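Long-range contacts in phosphoribosylglycinamide synthetase (Anaerococcus prevotii, PDB 4DIM), which probably acts as an ATP-dependent ligase of the ATP-grasp family, binding ATP and metal ions: residues Y120-A125 with K247-A252; Y203-L208 with G254-A259. One frame throughout, in Å; residues are numbered along the deposited sequence.

Contact 1 (Y120-A125 with K247-A252); sequences YNVNTA and KKAIKA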
ATOM      1  N   TYR A 120      15.088  -8.642  15.945  1.00 84.66           N
ATOM      2  CA  TYR A 120      15.969  -7.900  15.036  1.00 84.60           C
ATOM      3  C   TYR A 120      16.057  -6.407  15.400  1.00 89.32           C
ATOM      4  O   TYR A 120      16.790  -5.666  14.728  1.00 89.64           O
ATOM      5  CB  TYR A 120      15.519  -8.091  13.573  1.00 83.59           C
ATOM      6  CG  TYR A 120      15.843  -9.479  13.069  1.00 86.43           C
ATOM      7  CD1 TYR A 120      17.142  -9.827  12.722  1.00 91.35           C
ATOM      8  CD2 TYR A 120      14.891 -10.489  13.089  1.00 87.06           C
ATOM      9  CE1 TYR A 120      17.475 -11.130  12.366  1.00 94.61           C
ATOM     10  CE2 TYR A 120      15.186 -11.764  12.621  1.00 91.08           C
ATOM     11  CZ  TYR A 120      16.493 -12.095  12.302  1.00 99.73           C
ATOM     12  OH  TYR A 120      16.862 -13.371  11.946  1.00103.69           O
ATOM     13  N   ASN A 121      15.398  -5.985  16.507  1.00 85.24           N
ATOM     14  CA  ASN A 121      15.491  -4.634  17.045  1.00 84.54           C
ATOM     15  C   ASN A 121      15.075  -3.580  16.016  1.00 88.15           C
ATOM     16  O   ASN A 121      15.847  -2.686  15.658  1.00 88.61           O
ATOM     17  CB  ASN A 121      16.935  -4.364  17.561  1.00 85.43           C
ATOM     18  CG  ASN A 121      17.066  -3.077  18.352  1.00 95.94           C
ATOM     19  OD1 ASN A 121      16.114  -2.574  18.955  1.00 97.45           O
ATOM     20  ND2 ASN A 121      18.222  -2.496  18.348  1.00 94.97           N
ATOM     21  N   VAL A 122      13.859  -3.702  15.542  1.00 84.43           N
ATOM     22  CA  VAL A 122      13.260  -2.754  14.603  1.00 83.77           C
ATOM     23  C   VAL A 122      12.319  -1.876  15.394  1.00 82.79           C
ATOM     24  O   VAL A 122      11.548  -2.393  16.185  1.00 80.37           O
ATOM     25  CB  VAL A 122      12.545  -3.505  13.446  1.00 88.63           C
ATOM     26  CG1 VAL A 122      11.645  -2.569  12.626  1.00 87.24           C
ATOM     27  CG2 VAL A 122      13.577  -4.188  12.544  1.00 90.84           C
ATOM     28  N   ASN A 123      12.382  -0.563  15.188  1.00 80.86           N
ATOM     29  CA  ASN A 123      11.509   0.399  15.856  1.00 81.42           C
ATOM     30  C   ASN A 123      10.106   0.179  15.447  1.00 86.96           C
ATOM     31  O   ASN A 123       9.777   0.233  14.252  1.00 85.39           O
ATOM     32  CB  ASN A 123      11.866   1.843  15.522  1.00 88.25           C
ATOM     33  CG  ASN A 123      13.171   2.327  16.039  1.00 93.52           C
ATOM     34  OD1 ASN A 123      13.835   1.671  16.838  1.00 96.87           O
ATOM     35  ND2 ASN A 123      13.567   3.484  15.562  1.00 95.75           N
ATOM     36  N   THR A 124       9.285  -0.105  16.437  1.00 87.08           N
ATOM     37  CA  THR A 124       7.867  -0.338  16.258  1.00 87.40           C
ATOM     38  C   THR A 124       7.173  -0.171  17.627  1.00 93.44           C
ATOM     39  O   THR A 124       7.851  -0.283  18.661  1.00 92.99           O
ATOM     40  CB  THR A 124       7.687  -1.764  15.691  1.00100.13           C
ATOM     41  OG1 THR A 124       6.377  -1.882  15.120  1.00100.52           O
ATOM     42  CG2 THR A 124       7.946  -2.865  16.783  1.00 99.29           C
ATOM     43  N   ALA A 125       5.833   0.033  17.624  1.00 92.63           N
ATOM     44  CA  ALA A 125       4.999   0.051  18.846  1.00 93.84           C
ATOM     45  C   ALA A 125       5.012  -1.357  19.454  1.00100.61           C
ATOM     46  O   ALA A 125       4.412  -2.275  18.904  1.00 99.12           O
ATOM     47  CB  ALA A 125       3.561   0.460  18.522  1.00 93.94           C
ATOM     48  N   LYS A 247      15.111  -1.053   5.748  1.00 77.69           N
ATOM     49  CA  LYS A 247      16.116  -2.087   5.401  1.00 80.00           C
ATOM     50  C   LYS A 247      16.212  -3.174   6.494  1.00 84.41           C
ATOM     51  O   LYS A 247      16.316  -4.364   6.169  1.00 86.56           O
ATOM     52  CB  LYS A 247      17.492  -1.466   5.163  1.00 83.65           C
ATOM     53  CG  LYS A 247      17.625  -0.786   3.798  1.00 84.52           C
ATOM     54  CD  LYS A 247      19.069  -0.222   3.574  1.00 90.91           C
ATOM     55  CE  LYS A 247      19.241   0.568   2.286  1.00107.83           C
ATOM     56  NZ  LYS A 247      18.743   1.982   2.403  1.00120.57           N
ATOM     57  N   LYS A 248      16.151  -2.760   7.777  1.00 77.85           N
ATOM     58  CA  LYS A 248      16.165  -3.691   8.890  1.00 77.88           C
ATOM     59  C   LYS A 248      14.938  -4.595   8.888  1.00 83.04           C
ATOM     60  O   LYS A 248      15.056  -5.796   9.148  1.00 85.69           O
ATOM     61  CB  LYS A 248      16.219  -2.941  10.224  1.00 79.43           C
ATOM     62  CG  LYS A 248      17.563  -2.438  10.602  1.00 87.07           C
ATOM     63  CD  LYS A 248      17.506  -1.382  11.675  1.00 92.63           C
ATOM     64  CE  LYS A 248      17.083  -1.924  12.991  1.00 90.87           C
ATOM     65  NZ  LYS A 248      17.133  -0.888  14.041  1.00104.79           N
ATOM     66  N   ALA A 249      13.754  -4.011   8.648  1.00 77.77           N
ATOM     67  CA  ALA A 249      12.457  -4.716   8.633  1.00 75.08           C
ATOM     68  C   ALA A 249      12.368  -5.700   7.509  1.00 79.61           C
ATOM     69  O   ALA A 249      11.848  -6.797   7.670  1.00 81.41           O
ATOM     70  CB  ALA A 249      11.356  -3.721   8.481  1.00 72.53           C
ATOM     71  N   ILE A 250      12.832  -5.290   6.348  1.00 74.84           N
ATOM     72  CA  ILE A 250      12.845  -6.154   5.179  1.00 73.91           C
ATOM     73  C   ILE A 250      13.576  -7.416   5.510  1.00 78.54           C
ATOM     74  O   ILE A 250      13.079  -8.503   5.219  1.00 79.82           O
ATOM     75  CB  ILE A 250      13.470  -5.411   3.967  1.00 75.44           C
ATOM     76  CG1 ILE A 250      12.410  -4.431   3.368  1.00 72.24           C
ATOM     77  CG2 ILE A 250      13.965  -6.392   2.915  1.00 76.19           C
ATOM     78  CD1 ILE A 250      12.975  -3.356   2.550  1.00 81.46           C
ATOM     79  N   LYS A 251      14.723  -7.285   6.146  1.00 77.30           N
ATOM     80  CA  LYS A 251      15.532  -8.440   6.511  1.00 81.24           C
ATOM     81  C   LYS A 251      14.940  -9.169   7.734  1.00 87.61           C
ATOM     82  O   LYS A 251      14.807 -10.388   7.656  1.00 89.46           O
ATOM     83  CB  LYS A 251      16.994  -8.065   6.736  1.00 86.27           C
ATOM     84  CG  LYS A 251      17.937  -9.270   6.508  1.00107.09           C
ATOM     85  CD  LYS A 251      19.294  -8.919   5.827  1.00115.68           C
ATOM     86  CE  LYS A 251      19.851 -10.047   4.966  1.00118.78           C
ATOM     87  NZ  LYS A 251      20.490 -11.146   5.767  1.00127.76           N
ATOM     88  N   ALA A 252      14.459  -8.448   8.787  1.00 84.18           N
ATOM     89  CA  ALA A 252      13.787  -9.072   9.972  1.00 85.11           C
ATOM     90  C   ALA A 252      12.650 -10.039   9.574  1.00 94.15           C
ATOM     91  O   ALA A 252      12.454 -11.078  10.209  1.00 99.13           O
ATOM     92  CB  ALA A 252      13.212  -8.003  10.907  1.00 83.62           C
TER

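Contact 2 (Y203-L208 with G254-A259); sequences YKNDVL and GLNNCA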
ATOM      1  N   TYR A 203      15.556  -6.814  -4.372  1.00 83.37           N
ATOM      2  CA  TYR A 203      15.903  -7.772  -5.453  1.00 86.49           C
ATOM      3  C   TYR A 203      17.208  -8.479  -5.136  1.00 91.77           C
ATOM      4  O   TYR A 203      18.239  -7.822  -5.001  1.00 91.92           O
ATOM      5  CB  TYR A 203      16.038  -7.017  -6.778  1.00 87.04           C
ATOM      6  CG  TYR A 203      16.578  -7.848  -7.917  1.00 90.22           C
ATOM      7  CD1 TYR A 203      15.856  -8.918  -8.423  1.00 93.58           C
ATOM      8  CD2 TYR A 203      17.752  -7.488  -8.574  1.00 91.52           C
ATOM      9  CE1 TYR A 203      16.313  -9.644  -9.520  1.00 97.18           C
ATOM     10  CE2 TYR A 203      18.205  -8.192  -9.685  1.00 94.20           C
ATOM     11  CZ  TYR A 203      17.496  -9.286 -10.138  1.00 99.23           C
ATOM     12  OH  TYR A 203      17.898  -9.978 -11.250  1.00102.95           O
ATOM     13  N   LYS A 204      17.173  -9.802  -5.021  1.00 90.33           N
ATOM     14  CA  LYS A 204      18.345 -10.621  -4.679  1.00 93.51           C
ATOM     15  C   LYS A 204      18.970 -10.110  -3.368  1.00 99.85           C
ATOM     16  O   LYS A 204      20.188  -9.990  -3.239  1.00102.63           O
ATOM     17  CB  LYS A 204      19.369 -10.656  -5.822  1.00 96.06           C
ATOM     18  CG  LYS A 204      18.838 -11.301  -7.090  1.00 99.70           C
ATOM     19  CD  LYS A 204      19.856 -11.139  -8.217  1.00106.92           C
ATOM     20  CE  LYS A 204      19.599 -12.049  -9.397  1.00118.64           C
ATOM     21  NZ  LYS A 204      20.260 -13.364  -9.224  1.00137.19           N
ATOM     22  N   ASN A 205      18.093  -9.748  -2.428  1.00 95.82           N
ATOM     23  CA  ASN A 205      18.375  -9.302  -1.067  1.00 95.68           C
ATOM     24  C   ASN A 205      19.056  -7.904  -0.978  1.00 99.88           C
ATOM     25  O   ASN A 205      19.424  -7.492   0.122  1.00 99.94           O
ATOM     26  CB  ASN A 205      19.158 -10.388  -0.301  1.00 95.17           C
ATOM     27  CG  ASN A 205      18.280 -11.609  -0.017  1.00124.88           C
ATOM     28  OD1 ASN A 205      17.115 -11.491   0.401  1.00121.12           O
ATOM     29  ND2 ASN A 205      18.785 -12.812  -0.251  1.00122.73           N
ATOM     30  N   ASP A 206      19.071  -7.125  -2.080  1.00 94.22           N
ATOM     31  CA  ASP A 206      19.590  -5.773  -2.092  1.00 91.61           C
ATOM     32  C   ASP A 206      18.383  -4.813  -2.213  1.00 92.31           C
ATOM     33  O   ASP A 206      17.573  -4.886  -3.145  1.00 89.16           O
ATOM     34  CB  ASP A 206      20.635  -5.578  -3.225  1.00 95.39           C
ATOM     35  CG  ASP A 206      21.965  -6.349  -3.020  1.00120.13           C
ATOM     36  OD1 ASP A 206      22.568  -6.237  -1.906  1.00122.97           O
ATOM     37  OD2 ASP A 206      22.429  -7.026  -3.985  1.00127.35           O
ATOM     38  N   VAL A 207      18.261  -3.924  -1.236  1.00 88.01           N
ATOM     39  CA  VAL A 207      17.210  -2.923  -1.206  1.00 82.45           C
ATOM     40  C   VAL A 207      17.701  -1.773  -2.086  1.00 87.97           C
ATOM     41  O   VAL A 207      18.662  -1.062  -1.745  1.00 88.28           O
ATOM     42  CB  VAL A 207      16.881  -2.497   0.237  1.00 82.92           C
ATOM     43  CG1 VAL A 207      15.857  -1.358   0.260  1.00 80.59           C
ATOM     44  CG2 VAL A 207      16.383  -3.694   1.031  1.00 82.70           C
ATOM     45  N   LEU A 208      17.071  -1.639  -3.248  1.00 84.17           N
ATOM     46  CA  LEU A 208      17.423  -0.623  -4.239  1.00 82.98           C
ATOM     47  C   LEU A 208      17.192   0.775  -3.716  1.00 82.37           C
ATOM     48  O   LEU A 208      17.987   1.686  -3.970  1.00 81.88           O
ATOM     49  CB  LEU A 208      16.575  -0.835  -5.492  1.00 82.98           C
ATOM     50  CG  LEU A 208      16.714  -2.229  -6.139  1.00 91.67           C
ATOM     51  CD1 LEU A 208      16.074  -2.254  -7.492  1.00 97.85           C
ATOM     52  CD2 LEU A 208      18.172  -2.683  -6.219  1.00 93.48           C
ATOM     53  N   GLY A 254      12.341 -11.213   6.209  1.00 89.96           N
ATOM     54  CA  GLY A 254      12.766 -12.057   5.099  1.00 91.06           C
ATOM     55  C   GLY A 254      12.104 -11.777   3.762  1.00 93.28           C
ATOM     56  O   GLY A 254      11.931 -12.699   2.955  1.00 93.56           O
ATOM     57  N   LEU A 255      11.758 -10.503   3.497  1.00 86.43           N
ATOM     58  CA  LEU A 255      11.146 -10.159   2.234  1.00 85.97           C
ATOM     59  C   LEU A 255      12.176 -10.134   1.129  1.00 90.17           C
ATOM     60  O   LEU A 255      13.280  -9.657   1.360  1.00 92.31           O
ATOM     61  CB  LEU A 255      10.446  -8.804   2.283  1.00 84.58           C
ATOM     62  CG  LEU A 255       9.074  -8.762   2.917  1.00 90.81           C
ATOM     63  CD1 LEU A 255       9.197  -8.657   4.390  1.00 93.69           C
ATOM     64  CD2 LEU A 255       8.321  -7.555   2.465  1.00 93.80           C
ATOM     65  N   ASN A 256      11.819 -10.595  -0.082  1.00 85.38           N
ATOM     66  CA  ASN A 256      12.729 -10.523  -1.211  1.00 86.18           C
ATOM     67  C   ASN A 256      11.985 -10.569  -2.544  1.00 89.20           C
ATOM     68  O   ASN A 256      10.847 -11.019  -2.606  1.00 87.91           O
ATOM     69  CB  ASN A 256      13.742 -11.660  -1.129  1.00 90.64           C
ATOM     70  CG  ASN A 256      14.923 -11.513  -2.043  1.00101.77           C
ATOM     71  OD1 ASN A 256      15.314 -10.402  -2.401  1.00100.35           O
ATOM     72  ND2 ASN A 256      15.477 -12.627  -2.498  1.00 89.18           N
ATOM     73  N   ASN A 257      12.621 -10.047  -3.598  1.00 86.67           N
ATOM     74  CA  ASN A 257      12.130 -10.084  -4.973  1.00 86.51           C
ATOM     75  C   ASN A 257      10.682  -9.591  -5.043  1.00 87.11           C
ATOM     76  O   ASN A 257       9.792 -10.192  -5.673  1.00 86.75           O
ATOM     77  CB  ASN A 257      12.256 -11.486  -5.538  1.00 91.21           C
ATOM     78  CG  ASN A 257      13.676 -12.043  -5.562  1.00103.07           C
ATOM     79  OD1 ASN A 257      14.654 -11.309  -5.672  1.00 92.33           O
ATOM     80  ND2 ASN A 257      13.819 -13.364  -5.538  1.00 99.30           N
ATOM     81  N   CYS A 258      10.480  -8.468  -4.380  1.00 79.85           N
ATOM     82  CA  CYS A 258       9.194  -7.827  -4.280  1.00 76.69           C
ATOM     83  C   CYS A 258       9.358  -6.361  -4.078  1.00 75.90           C
ATOM     84  O   CYS A 258      10.374  -5.904  -3.561  1.00 69.75           O
ATOM     85  CB  CYS A 258       8.372  -8.434  -3.140  1.00 77.40           C
ATOM     86  SG  CYS A 258       9.080  -8.203  -1.484  1.00 81.69           S
ATOM     87  N   ALA A 259       8.299  -5.619  -4.472  1.00 75.33           N
ATOM     88  CA  ALA A 259       8.156  -4.192  -4.187  1.00 72.77           C
ATOM     89  C   ALA A 259       7.566  -4.163  -2.796  1.00 75.29           C
ATOM     90  O   ALA A 259       6.910  -5.126  -2.412  1.00 77.37           O
ATOM     91  CB  ALA A 259       7.249  -3.539  -5.219  1.00 72.63           C
TER

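Contact 1 (Y120-A125 with K247-A252)
K248 and N121 make the polar part of this contact. The ammonium group NZ of K248 donates to the backbone carbonyl O of N121 at 2.7 Å. It comes in almost straight along the carbonyl, with a C=O...N angle of 160°. The lysine chain is bent at its third torsion (chi3 69°), and its end lies at this carbonyl. N121 has positive phi and closes the preceding helix 110-120 in a Schellman motif, so the lysine binds just where that helix ends. E245 makes a long, weak ion pair with the same NZ and also accepts a hydrogen bond from the backbone N of N123.

The apolar part lies beside it. CB of V122 is directed at the helix. CG2 of V122 lies 3.7 Å from CB of K248 and also reaches CB of A252 at 4.2 Å. The other branch, CG1, meets CB of A249 at 4.3 Å. The side chains of V122 and K248 run past each other in opposite directions.

Y120 meets A252. Its CB is 3.5 Å from CB of A252. CG and CD2 of the ring also touch this alanine, which meets the ring obliquely. CA of A252 makes an off-centre CH-pi contact, 4.0 Å from the ring centroid and 30° off the normal.

The contact joins the exit of helix 110-120 to helix 236-253 within the ATP-grasp family region. F117 of helix 110-120 packs on V122 and A249, while I273 and L276 of strand 270-277 touch A249.

Contact 2 (Y203-L208 with G254-A259)
N256 reaches across to the turn at Y203-D206, a type I' beta turn linking strands 194-203 and 206-219. Its CB points at the turn and lies 3.7 Å from OD1 of N205. CG stands anti to the backbone N (chi1 -166°), which carries the amide outward to the turn, and it approaches the same OD1 at 3.3 Å. At the tip, OD1 accepts a hydrogen bond from the backbone N of N205 at 2.9 Å. This donor sits above the carbonyl plane, 36° out of it. The other tip atom, ND2, lies 3.5 Å from OD1 of N205. The amides of N205 and N256 are nearly parallel, although the side chains cross at about a right angle.

N257 takes the neighbouring amide of the turn. Its OD1 accepts from the backbone N of K204 at 3.0 Å, and the N-H...O angle is 173°. The same oxygen lies 3.8 Å from CD1 of Y203. CG of K204 covers one face of that tyrosine ring, over its centre.

N257 and C258 both face V202, which makes a G1 beta bulge at the start of strand 258-267. The chemistry is thus side chain to backbone. Two successive N-H groups of the turn each meet an asparagine side-chain oxygen, N257 for K204 and N256 for N205. The two bonds join the hairpin tip to the bulged entry of strand 258-267.

From the N terminus, the chain leaves helix 110-120 at segment 120-125, makes the hairpin turn of 203-208, and then runs along helix 236-253 through 247-252 into 254-259. Contact 1 closes a long loop back to the helix exit. Contact 2 closes a shorter one, and the two loops cross because their segments alternate. The second segments are almost continuous: O of I250 and N of L255, 3.0 Å apart, probably form a hydrogen bond. V207 also packs on K247 and I250. Helix 236-253 supplies one side of contact 1 and leads into the second segment of contact 2. It ties the end of helix 110-120 to the hairpin of the large antiparallel sheet.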